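Side-chain contacts in histone-lysine N-methyltransferase, H3 lysine-9 specific SUVH6 (Arabidopsis thaliana, PDB 6A5K), which methylates histone H3 at lysine 9 with S-adenosylmethionine as methyl donor, and probably recognises methylated non-CG DNA through its SRA domain: residues A[8-13]-A[85-90]; A[276-281]-A[473-478]; A[355-360]-A[447-452]. The protein carries 1 engineered substitution. All coordinates share one frame; numbering follows the deposited sequence.

From the N terminus, interaction 1 comes first: it closes a loop of 71 residues by laying helix 5-29 against the end of helix 81-87 in the SRA region. The same turns of helix 5-29 also bond to Ser-458 in the SET region, so this helix touches both halves of the chain. Interaction 2 opens later, at 276-281, and closes at 473-478, joining the pre-SET region to a SET strand. Interaction 3, between 355-360 and 447-452, is nested inside that loop and flanks the S-adenosylmethionine pocket. Interaction 1 closes before the others open; its centre lies about 30 Å from that of interaction 3, and the centres of interactions 2 and 3 are about 22 Å apart.

Interaction 1 (A[8-13]-A[85-90])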
loop_
_atom_site.group_PDB
_atom_site.type_symbol
_atom_site.label_atom_id
_atom_site.label_comp_id
_atom_site.label_asym_id
_atom_site.label_seq_id
_atom_site.Cartn_x
_atom_site.Cartn_y
_atom_site.Cartn_z
ATOM N N ASN A 8 13.250 -2.305 5.893
ATOM C CA ASN A 8 12.216 -3.060 6.590
ATOM C C ASN A 8 11.759 -2.346 7.864
ATOM O O ASN A 8 10.568 -2.299 8.152
ATOM C CB ASN A 8 12.704 -4.470 6.917
ATOM C CG ASN A 8 12.380 -5.469 5.818
ATOM O OD1 ASN A 8 12.043 -5.097 4.684
ATOM N ND2 ASN A 8 12.489 -6.748 6.148
ATOM N N LYS A 9 12.701 -1.779 8.615
ATOM C CA LYS A 9 12.363 -1.024 9.827
ATOM C C LYS A 9 11.415 0.140 9.517
ATOM O O LYS A 9 10.420 0.351 10.216
ATOM C CB LYS A 9 13.625 -0.491 10.511
ATOM C CG LYS A 9 14.505 -1.547 11.152
ATOM C CD LYS A 9 15.725 -0.914 11.818
ATOM C CE LYS A 9 16.768 -1.962 12.194
ATOM N NZ LYS A 9 16.824 -2.221 13.664
ATOM N N VAL A 10 11.724 0.892 8.465
ATOM C CA VAL A 10 10.882 2.013 8.060
ATOM C C VAL A 10 9.475 1.537 7.671
ATOM O O VAL A 10 8.457 2.062 8.167
ATOM C CB VAL A 10 11.517 2.781 6.888
ATOM C CG1 VAL A 10 10.515 3.762 6.264
ATOM C CG2 VAL A 10 12.780 3.516 7.358
ATOM N N LYS A 11 9.415 0.522 6.809
ATOM C CA LYS A 11 8.112 0.053 6.339
ATOM C C LYS A 11 7.271 -0.511 7.486
ATOM O O LYS A 11 6.078 -0.227 7.585
ATOM C CB LYS A 11 8.276 -0.991 5.222
ATOM C CG LYS A 11 8.842 -0.394 3.929
ATOM C CD LYS A 11 8.536 -1.259 2.705
ATOM C CE LYS A 11 9.283 -2.581 2.736
ATOM N NZ LYS A 11 9.178 -3.306 1.431
ATOM N N GLU A 12 7.894 -1.291 8.360
ATOM C CA GLU A 12 7.176 -1.870 9.491
ATOM C C GLU A 12 6.738 -0.812 10.502
ATOM O O GLU A 12 5.710 -0.969 11.167
ATOM C CB GLU A 12 8.032 -2.928 10.179
ATOM C CG GLU A 12 8.225 -4.177 9.322
ATOM C CD GLU A 12 9.215 -5.149 9.925
ATOM O OE1 GLU A 12 9.665 -4.906 11.062
ATOM O OE2 GLU A 12 9.546 -6.153 9.261
ATOM N N THR A 13 7.510 0.263 10.625
ATOM C CA THR A 13 7.126 1.339 11.541
ATOM C C THR A 13 5.884 2.048 11.010
ATOM O O THR A 13 4.947 2.333 11.770
ATOM C CB THR A 13 8.283 2.348 11.748
ATOM O OG1 THR A 13 9.411 1.662 12.308
ATOM C CG2 THR A 13 7.870 3.474 12.696
ATOM N N ASN A 85 7.313 12.923 10.753
ATOM C CA ASN A 85 7.959 13.131 12.048
ATOM C C ASN A 85 8.367 11.810 12.689
ATOM O O ASN A 85 9.429 11.705 13.308
ATOM C CB ASN A 85 7.047 13.907 12.999
ATOM C CG ASN A 85 7.709 14.197 14.342
ATOM O OD1 ASN A 85 8.719 14.902 14.419
ATOM N ND2 ASN A 85 7.137 13.653 15.408
ATOM N N ILE A 86 7.524 10.799 12.535
ATOM C CA ILE A 86 7.817 9.490 13.112
ATOM C C ILE A 86 9.124 8.918 12.557
ATOM O O ILE A 86 9.910 8.303 13.289
ATOM C CB ILE A 86 6.652 8.512 12.865
ATOM C CG1 ILE A 86 5.453 8.936 13.711
ATOM C CG2 ILE A 86 7.055 7.086 13.215
ATOM C CD1 ILE A 86 4.142 8.303 13.297
ATOM N N LEU A 87 9.372 9.176 11.275
ATOM C CA LEU A 87 10.568 8.678 10.592
ATOM C C LEU A 87 11.756 9.637 10.653
ATOM O O LEU A 87 12.873 9.273 10.274
ATOM C CB LEU A 87 10.243 8.380 9.125
ATOM C CG LEU A 87 9.191 7.309 8.839
ATOM C CD1 LEU A 87 9.027 7.103 7.322
ATOM C CD2 LEU A 87 9.572 6.014 9.532
ATOM N N GLY A 88 11.518 10.856 11.127
ATOM C CA GLY A 88 12.561 11.866 11.174
ATOM C C GLY A 88 12.898 12.449 9.811
ATOM O O GLY A 88 13.986 12.990 9.609
ATOM N N ILE A 89 11.970 12.331 8.867
ATOM C CA ILE A 89 12.143 12.902 7.530
ATOM C C ILE A 89 11.964 14.417 7.567
ATOM O O ILE A 89 12.682 15.171 6.905
ATOM C CB ILE A 89 11.125 12.314 6.524
ATOM C CG1 ILE A 89 11.373 10.822 6.308
ATOM C CG2 ILE A 89 11.183 13.054 5.190
ATOM C CD1 ILE A 89 10.312 10.166 5.454
ATOM N N HIS A 90 10.968 14.837 8.335
ATOM C CA HIS A 90 10.551 16.230 8.428
ATOM C C HIS A 90 9.915 16.382 9.798
ATOM O O HIS A 90 8.905 15.742 10.085
ATOM C CB HIS A 90 9.570 16.582 7.302
ATOM C CG HIS A 90 9.202 18.034 7.237
ATOM N ND1 HIS A 90 10.008 18.979 6.635
ATOM C CD2 HIS A 90 8.101 18.696 7.662
ATOM C CE1 HIS A 90 9.422 20.161 6.701
ATOM N NE2 HIS A 90 8.266 20.020 7.326
#
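Val-10 and Leu-87 bring the two backbones closest, with 7.1 Å between their CA atoms, a spacing that brings branched aliphatic side chains into touch. Helix 5-29 here packs against the last turn of helix 81-87, which ends in a Schellman motif within the SRA region. Gly-88 is the C-prime residue of that motif: its positive phi, which favours glycine, turns the chain so that Ile-89 N reaches back to Leu-84 O, with a weaker bond from Gly-88 N to Asn-85 O.

The packing is aliphatic. Val-10 CG1, anti to its own backbone N (chi1 168°), meets both methyls of Leu-87, at 3.8 Å from CD1 and 4.1 Å from CD2; the valine and leucine side chains stand roughly perpendicular. Leucine suits this place because its forked end reaches across from a CB that does not itself point at helix 5-29. About one turn further along helix 5-29, Thr-13 meets Ile-86, the residue before Leu-87; the two lie alongside, pointing opposite ways, with Thr-13 CG2 3.7 Å from Ile-86 CG2. Helix 5-29 continues the same apolar side, since Leu-14 also touches Leu-87 and Phe-17 touches Ile-86. Phe-78, on strand 77-78, packs on Leu-87 as well, which ties the helix pair to the SRA sheet.

Threonine suits this place at the margin of an apolar contact because its two branches divide the work. With chi1 at -60°, the methyl faces Ile-86 while the hydroxyl folds back on its own helix. Lys-9 O therefore accepts twice, from the backbone N of Thr-13 at 2.9 Å and, from the opposite face of the carbonyl plane, from Thr-13 OG1 at 2.7 Å.

Interaction 2 (A[276-281]-A[473-478])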
loop_
_atom_site.group_PDB
_atom_site.type_symbol
_atom_site.label_atom_id
_atom_site.label_comp_id
_atom_site.label_asym_id
_atom_site.label_seq_id
_atom_site.Cartn_x
_atom_site.Cartn_y
_atom_site.Cartn_z
ATOM N N LEU A 276 -14.242 -18.404 -10.012
ATOM C CA LEU A 276 -13.658 -19.641 -9.513
ATOM C C LEU A 276 -14.313 -20.850 -10.166
ATOM O O LEU A 276 -15.518 -20.858 -10.425
ATOM C CB LEU A 276 -13.795 -19.731 -7.994
ATOM C CG LEU A 276 -12.855 -18.854 -7.171
ATOM C CD1 LEU A 276 -13.261 -18.895 -5.704
ATOM C CD2 LEU A 276 -11.417 -19.322 -7.354
ATOM N N ILE A 277 -13.509 -21.867 -10.446
ATOM C CA ILE A 277 -14.039 -23.115 -10.967
ATOM C C ILE A 277 -14.024 -24.163 -9.864
ATOM O O ILE A 277 -12.962 -24.554 -9.377
ATOM C CB ILE A 277 -13.243 -23.598 -12.182
ATOM C CG1 ILE A 277 -13.227 -22.501 -13.249
ATOM C CG2 ILE A 277 -13.822 -24.911 -12.725
ATOM C CD1 ILE A 277 -12.238 -22.743 -14.349
ATOM N N TYR A 278 -15.216 -24.589 -9.460
ATOM C CA TYR A 278 -15.369 -25.551 -8.379
ATOM C C TYR A 278 -15.482 -26.963 -8.921
ATOM O O TYR A 278 -16.025 -27.174 -10.006
ATOM C CB TYR A 278 -16.614 -25.235 -7.544
ATOM C CG TYR A 278 -16.534 -23.982 -6.696
ATOM C CD1 TYR A 278 -15.942 -24.004 -5.439
ATOM C CD2 TYR A 278 -17.071 -22.781 -7.144
ATOM C CE1 TYR A 278 -15.875 -22.863 -4.658
ATOM C CE2 TYR A 278 -17.009 -21.636 -6.371
ATOM C CZ TYR A 278 -16.408 -21.682 -5.129
ATOM O OH TYR A 278 -16.342 -20.545 -4.354
ATOM N N PRO A 279 -14.966 -27.945 -8.169
ATOM C CA PRO A 279 -15.421 -29.307 -8.449
ATOM C C PRO A 279 -16.908 -29.380 -8.117
ATOM O O PRO A 279 -17.402 -28.533 -7.368
ATOM C CB PRO A 279 -14.580 -30.178 -7.504
ATOM C CG PRO A 279 -13.430 -29.303 -7.082
ATOM C CD PRO A 279 -13.965 -27.902 -7.091
ATOM N N ASP A 280 -17.614 -30.363 -8.659
ATOM C CA ASP A 280 -19.059 -30.422 -8.471
ATOM C C ASP A 280 -19.444 -30.752 -7.026
ATOM O O ASP A 280 -20.433 -30.228 -6.506
ATOM C CB ASP A 280 -19.671 -31.432 -9.435
ATOM C CG ASP A 280 -19.352 -31.111 -10.884
ATOM O OD1 ASP A 280 -19.401 -29.916 -11.247
ATOM O OD2 ASP A 280 -19.062 -32.044 -11.663
ATOM N N TRP A 281 -18.646 -31.587 -6.364
ATOM C CA TRP A 281 -18.942 -31.970 -4.988
ATOM C C TRP A 281 -18.523 -30.885 -3.997
ATOM O O TRP A 281 -18.579 -31.095 -2.787
ATOM C CB TRP A 281 -18.264 -33.300 -4.637
ATOM C CG TRP A 281 -16.767 -33.239 -4.606
ATOM C CD1 TRP A 281 -15.977 -32.994 -3.517
ATOM C CD2 TRP A 281 -15.877 -33.437 -5.709
ATOM N NE1 TRP A 281 -14.651 -33.020 -3.878
ATOM C CE2 TRP A 281 -14.562 -33.290 -5.219
ATOM C CE3 TRP A 281 -16.063 -33.722 -7.066
ATOM C CZ2 TRP A 281 -13.441 -33.416 -6.038
ATOM C CZ3 TRP A 281 -14.948 -33.848 -7.877
ATOM C CH2 TRP A 281 -13.654 -33.697 -7.360
ATOM N N SER A 473 -14.938 -23.435 4.997
ATOM C CA SER A 473 -13.638 -22.910 5.411
ATOM C C SER A 473 -12.459 -23.665 4.801
ATOM O O SER A 473 -11.321 -23.218 4.884
ATOM C CB SER A 473 -13.536 -22.933 6.937
ATOM O OG SER A 473 -13.903 -24.196 7.448
ATOM N N ARG A 474 -12.724 -24.817 4.198
ATOM C CA ARG A 474 -11.672 -25.539 3.497
ATOM C C ARG A 474 -11.242 -24.782 2.253
ATOM O O ARG A 474 -10.105 -24.912 1.790
ATOM C CB ARG A 474 -12.139 -26.932 3.088
ATOM C CG ARG A 474 -12.663 -27.792 4.206
ATOM C CD ARG A 474 -13.208 -29.092 3.612
ATOM N NE ARG A 474 -14.327 -28.820 2.712
ATOM C CZ ARG A 474 -14.867 -29.715 1.889
ATOM N NH1 ARG A 474 -14.390 -30.958 1.841
ATOM N NH2 ARG A 474 -15.886 -29.368 1.114
ATOM N N ILE A 475 -12.172 -24.016 1.694
ATOM C CA ILE A 475 -11.938 -23.347 0.421
ATOM C C ILE A 475 -12.358 -21.878 0.455
ATOM O O ILE A 475 -13.235 -21.449 -0.297
ATOM C CB ILE A 475 -12.669 -24.078 -0.721
ATOM C CG1 ILE A 475 -14.127 -24.358 -0.340
ATOM C CG2 ILE A 475 -11.959 -25.387 -1.039
ATOM C CD1 ILE A 475 -15.004 -24.731 -1.507
ATOM N N PRO A 476 -11.716 -21.090 1.328
ATOM C CA PRO A 476 -12.028 -19.662 1.346
ATOM C C PRO A 476 -11.537 -18.977 0.078
ATOM O O PRO A 476 -10.661 -19.507 -0.619
ATOM C CB PRO A 476 -11.270 -19.159 2.573
ATOM C CG PRO A 476 -10.089 -20.074 2.665
ATOM C CD PRO A 476 -10.624 -21.426 2.260
ATOM N N HIS A 477 -12.116 -17.820 -0.226
ATOM C CA HIS A 477 -11.581 -16.953 -1.265
ATOM C C HIS A 477 -10.228 -16.422 -0.814
ATOM O O HIS A 477 -10.067 -16.033 0.345
ATOM C CB HIS A 477 -12.534 -15.792 -1.556
ATOM C CG HIS A 477 -13.849 -16.219 -2.122
ATOM N ND1 HIS A 477 -14.054 -16.406 -3.471
ATOM C CD2 HIS A 477 -15.031 -16.499 -1.520
ATOM C CE1 HIS A 477 -15.303 -16.789 -3.677
ATOM N NE2 HIS A 477 -15.915 -16.854 -2.507
ATOM N N VAL A 478 -9.257 -16.407 -1.722
ATOM C CA VAL A 478 -7.952 -15.829 -1.402
ATOM C C VAL A 478 -7.907 -14.402 -1.944
ATOM O O VAL A 478 -7.863 -14.188 -3.156
ATOM C CB VAL A 478 -6.807 -16.690 -1.970
ATOM C CG1 VAL A 478 -5.455 -15.993 -1.816
ATOM C CG2 VAL A 478 -6.800 -18.059 -1.272
HETATM O O HOH W 1 -13.748 -20.336 -2.986
HETATM O O HOH W 2 -17.441 -31.265 -0.559
#
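Tyr-278 meets Ile-475 and His-477 across a junction between the pre-SET region and the SET domain, where an extended loop runs beside the start of strand 477-482. From CB, a chi1 of -70° turns the ring anti to the carbonyl carbon and carries it over to the other segment, although CB itself does not point there. One long edge of the ring then receives the end of Ile-475: the isoleucine CD1 lies near the ring plane, 4.1 Å from Tyr-278 CD1 and 3.8 Å from Tyr-278 CE1. Isoleucine suits this spot because its longer branch spans the distance to the ring, and Leu-386, Pro-284 and His-470 give the tyrosine further neighbours.

At the tip, Tyr-278 OH comes 4.0 Å from His-477 CE1, the tyrosine lying nearly square to the histidine side chain. The same hydroxyl is hydrogen-bonded to a water at 2.9 Å, and that water donates to Ile-475 O at 3.0 Å. A phenolic end is apt here: its ring packs while its oxygen links, through one water, to the opposite backbone.

The imidazole of His-477 is fixed by outside partners, with Glu-381 bonded to ND1, Asp-469 bonded to NE2 and Tyr-468 stacked on the ring; two acidic neighbours would probably favour its charged form. The bridging water hangs over the centre of one face. Leu-276 brings a methyl against the imidazole from the pre-SET side in van der Waals contact, its CD1 lying 3.4 Å from His-477 ND1.

Interaction 3 (A[355-360]-A[447-452]); sequences LEIFKT and GNVGRF. With SAM (S-adenosylmethionine), chain F.
Ile-357 and Phe-452 mark the nearest approach of the backbones, 7.3 Å between CA atoms, where strand 355-359 runs past a short 3-10 turn. That turn, 449-452, leads into the Asn-His pair of the RFINHSC signature of the SET domain, and Arg-451 and Phe-452 belong to the S-adenosylmethionine pocket.

Ile-357 does most of the joining, and its beta branching lets it meet two partners at once. With CG1 placed between N and the carbonyl carbon (chi1 68°), CG2 settles 3.9 Å from Val-449 CG2 and 3.8 Å from Phe-452 CD1. The other branch ends in CD1, which lies over one face of the Phe-452 ring in a CH-pi contact, 4.2 Å from the centroid and 13° off the normal. Arg-451 CG lies on the opposite face, so the ring is clasped between two aliphatic groups. Two residues earlier on the strand, the Leu-355 side chain lies roughly perpendicular to that of Val-449, with Leu-355 CD1 4.0 Å from Val-449 CG1. Trp-365 and Val-367, on the next strand, also touch the phenylalanine.

The carboxylate O of S-adenosylmethionine sits obliquely to the ring, 3.6 Å from Phe-452 CD2. Replacing Phe-452 by an alanine would probably open a gap between Ile-357 CD1 and Arg-451 CG and leave that side of the carboxylate without its apolar neighbour.

Gly-450 suits the turn because a CB there would crowd Asn-448 OD1, which takes a bond from Val-383 N and a weak one from Gly-450 N. The arginine side chain is anchored by Ala-443 O and a cation-pi contact with Tyr-401. Its backbone faces the cofactor: Arg-451 O lies just 2.9 Å from CE, the sulfonium methyl carbon of S-adenosylmethionine.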
loop_
_atom_site.group_PDB
_atom_site.type_symbol
_atom_site.label_atom_id
_atom_site.label_comp_id
_atom_site.label_asym_id
_atom_site.label_seq_id
_atom_site.Cartn_x
_atom_site.Cartn_y
_atom_site.Cartn_z
ATOM N N LEU A 355 -5.217 -2.092 -12.707
ATOM C CA LEU A 355 -4.059 -2.979 -12.735
ATOM C C LEU A 355 -3.525 -3.175 -14.147
ATOM O O LEU A 355 -4.255 -3.026 -15.134
ATOM C CB LEU A 355 -4.407 -4.341 -12.129
ATOM C CG LEU A 355 -5.001 -4.333 -10.722
ATOM C CD1 LEU A 355 -5.292 -5.751 -10.261
ATOM C CD2 LEU A 355 -4.064 -3.626 -9.744
ATOM N N GLU A 356 -2.241 -3.502 -14.231
ATOM C CA GLU A 356 -1.635 -3.925 -15.488
ATOM C C GLU A 356 -0.527 -4.933 -15.202
ATOM O O GLU A 356 0.040 -4.942 -14.103
ATOM C CB GLU A 356 -1.096 -2.722 -16.270
ATOM C CG GLU A 356 0.263 -2.217 -15.825
ATOM C CD GLU A 356 0.742 -1.025 -16.647
ATOM O OE1 GLU A 356 -0.023 -0.543 -17.514
ATOM O OE2 GLU A 356 1.886 -0.571 -16.432
ATOM N N ILE A 357 -0.247 -5.811 -16.165
ATOM C CA ILE A 357 0.921 -6.671 -16.043
ATOM C C ILE A 357 2.059 -6.096 -16.874
ATOM O O ILE A 357 1.838 -5.378 -17.860
ATOM C CB ILE A 357 0.645 -8.136 -16.460
ATOM C CG1 ILE A 357 0.377 -8.259 -17.966
ATOM C CG2 ILE A 357 -0.502 -8.721 -15.637
ATOM C CD1 ILE A 357 0.351 -9.702 -18.453
ATOM N N PHE A 358 3.283 -6.393 -16.457
ATOM C CA PHE A 358 4.439 -5.809 -17.108
ATOM C C PHE A 358 5.631 -6.748 -17.032
ATOM O O PHE A 358 5.695 -7.614 -16.162
ATOM C CB PHE A 358 4.790 -4.456 -16.476
ATOM C CG PHE A 358 5.397 -4.567 -15.103
ATOM C CD1 PHE A 358 4.598 -4.809 -13.992
ATOM C CD2 PHE A 358 6.767 -4.435 -14.924
ATOM C CE1 PHE A 358 5.161 -4.916 -12.723
ATOM C CE2 PHE A 358 7.332 -4.541 -13.668
ATOM C CZ PHE A 358 6.525 -4.790 -12.564
ATOM N N LYS A 359 6.583 -6.566 -17.937
ATOM C CA LYS A 359 7.753 -7.433 -17.949
ATOM C C LYS A 359 8.874 -6.916 -17.046
ATOM O O LYS A 359 9.278 -5.751 -17.130
ATOM C CB LYS A 359 8.278 -7.601 -19.376
ATOM C CG LYS A 359 9.258 -8.752 -19.535
ATOM C CD LYS A 359 8.602 -10.075 -19.190
ATOM C CE LYS A 359 9.116 -11.204 -20.072
ATOM N NZ LYS A 359 10.604 -11.282 -20.112
ATOM N N THR A 360 9.368 -7.795 -16.181
ATOM C CA THR A 360 10.510 -7.488 -15.329
ATOM C C THR A 360 11.756 -8.033 -16.002
ATOM O O THR A 360 11.652 -8.784 -16.969
ATOM C CB THR A 360 10.385 -8.115 -13.929
ATOM O OG1 THR A 360 10.518 -9.537 -14.041
ATOM C CG2 THR A 360 9.053 -7.771 -13.288
ATOM N N GLY A 447 -7.216 -18.707 -15.166
ATOM C CA GLY A 447 -7.015 -17.860 -14.003
ATOM C C GLY A 447 -7.178 -16.390 -14.321
ATOM O O GLY A 447 -7.408 -16.021 -15.479
ATOM N N ASN A 448 -7.075 -15.550 -13.292
ATOM C CA ASN A 448 -7.132 -14.105 -13.485
ATOM C C ASN A 448 -5.757 -13.470 -13.279
ATOM O O ASN A 448 -4.742 -14.167 -13.244
ATOM C CB ASN A 448 -8.162 -13.465 -12.547
ATOM C CG ASN A 448 -7.699 -13.410 -11.100
ATOM O OD1 ASN A 448 -6.829 -14.174 -10.674
ATOM N ND2 ASN A 448 -8.287 -12.498 -10.334
ATOM N N VAL A 449 -5.736 -12.152 -13.134
ATOM C CA VAL A 449 -4.487 -11.395 -13.040
ATOM C C VAL A 449 -3.634 -11.832 -11.835
ATOM O O VAL A 449 -2.404 -11.679 -11.833
ATOM C CB VAL A 449 -4.774 -9.876 -12.963
ATOM C CG1 VAL A 449 -5.498 -9.520 -11.655
ATOM C CG2 VAL A 449 -3.483 -9.061 -13.115
ATOM N N GLY A 450 -4.283 -12.402 -10.825
ATOM C CA GLY A 450 -3.591 -12.849 -9.630
ATOM C C GLY A 450 -2.462 -13.826 -9.911
ATOM O O GLY A 450 -1.486 -13.873 -9.157
ATOM N N ARG A 451 -2.576 -14.590 -11.002
ATOM C CA ARG A 451 -1.554 -15.571 -11.356
ATOM C C ARG A 451 -0.208 -14.898 -11.662
ATOM O O ARG A 451 0.823 -15.554 -11.679
ATOM C CB ARG A 451 -1.997 -16.425 -12.564
ATOM C CG ARG A 451 -1.883 -15.701 -13.908
ATOM C CD ARG A 451 -2.701 -16.371 -15.022
ATOM N NE ARG A 451 -2.217 -17.707 -15.377
ATOM C CZ ARG A 451 -1.135 -17.941 -16.117
ATOM N NH1 ARG A 451 -0.396 -16.932 -16.558
ATOM N NH2 ARG A 451 -0.773 -19.186 -16.395
ATOM N N PHE A 452 -0.213 -13.591 -11.904
ATOM C CA PHE A 452 1.012 -12.910 -12.333
ATOM C C PHE A 452 1.751 -12.195 -11.203
ATOM O O PHE A 452 2.844 -11.671 -11.417
ATOM C CB PHE A 452 0.697 -11.905 -13.444
ATOM C CG PHE A 452 0.394 -12.540 -14.767
ATOM C CD1 PHE A 452 -0.881 -12.475 -15.306
ATOM C CD2 PHE A 452 1.388 -13.195 -15.478
ATOM C CE1 PHE A 452 -1.163 -13.058 -16.533
ATOM C CE2 PHE A 452 1.114 -13.779 -16.709
ATOM C CZ PHE A 452 -0.162 -13.710 -17.235
HETATM N N SAM F . 6.531 -14.168 -13.245
HETATM C CA SAM F . 5.402 -15.052 -13.589
HETATM C C SAM F . 5.058 -15.049 -15.080
HETATM O O SAM F . 4.050 -15.638 -15.494
HETATM O OXT SAM F . 5.769 -14.455 -15.896
HETATM C CB SAM F . 4.164 -14.681 -12.774
HETATM C CG SAM F . 4.249 -15.232 -11.357
HETATM S SD SAM F . 4.148 -17.035 -11.453
HETATM C CE SAM F . 2.755 -17.283 -10.359
HETATM C "C5'" SAM F . 5.442 -17.637 -10.356
HETATM C "C4'" SAM F . 6.767 -17.725 -11.087
HETATM O "O4'" SAM F . 7.314 -16.423 -11.249
HETATM C "C3'" SAM F . 7.779 -18.527 -10.291
HETATM O "O3'" SAM F . 7.712 -19.896 -10.615
HETATM C "C2'" SAM F . 9.074 -17.907 -10.749
HETATM O "O2'" SAM F . 9.397 -18.453 -12.008
HETATM C "C1'" SAM F . 8.699 -16.459 -10.975
HETATM N N9 SAM F . 8.973 -15.674 -9.753
HETATM C C8 SAM F . 8.065 -15.035 -8.951
HETATM N N7 SAM F . 8.731 -14.434 -7.929
HETATM C C5 SAM F . 10.052 -14.698 -8.063
HETATM C C6 SAM F . 11.172 -14.343 -7.317
HETATM N N6 SAM F . 11.058 -13.594 -6.218
HETATM N N1 SAM F . 12.414 -14.790 -7.710
HETATM C C2 SAM F . 12.552 -15.563 -8.847
HETATM N N3 SAM F . 11.439 -15.905 -9.591
HETATM C C4 SAM F . 10.214 -15.475 -9.211
#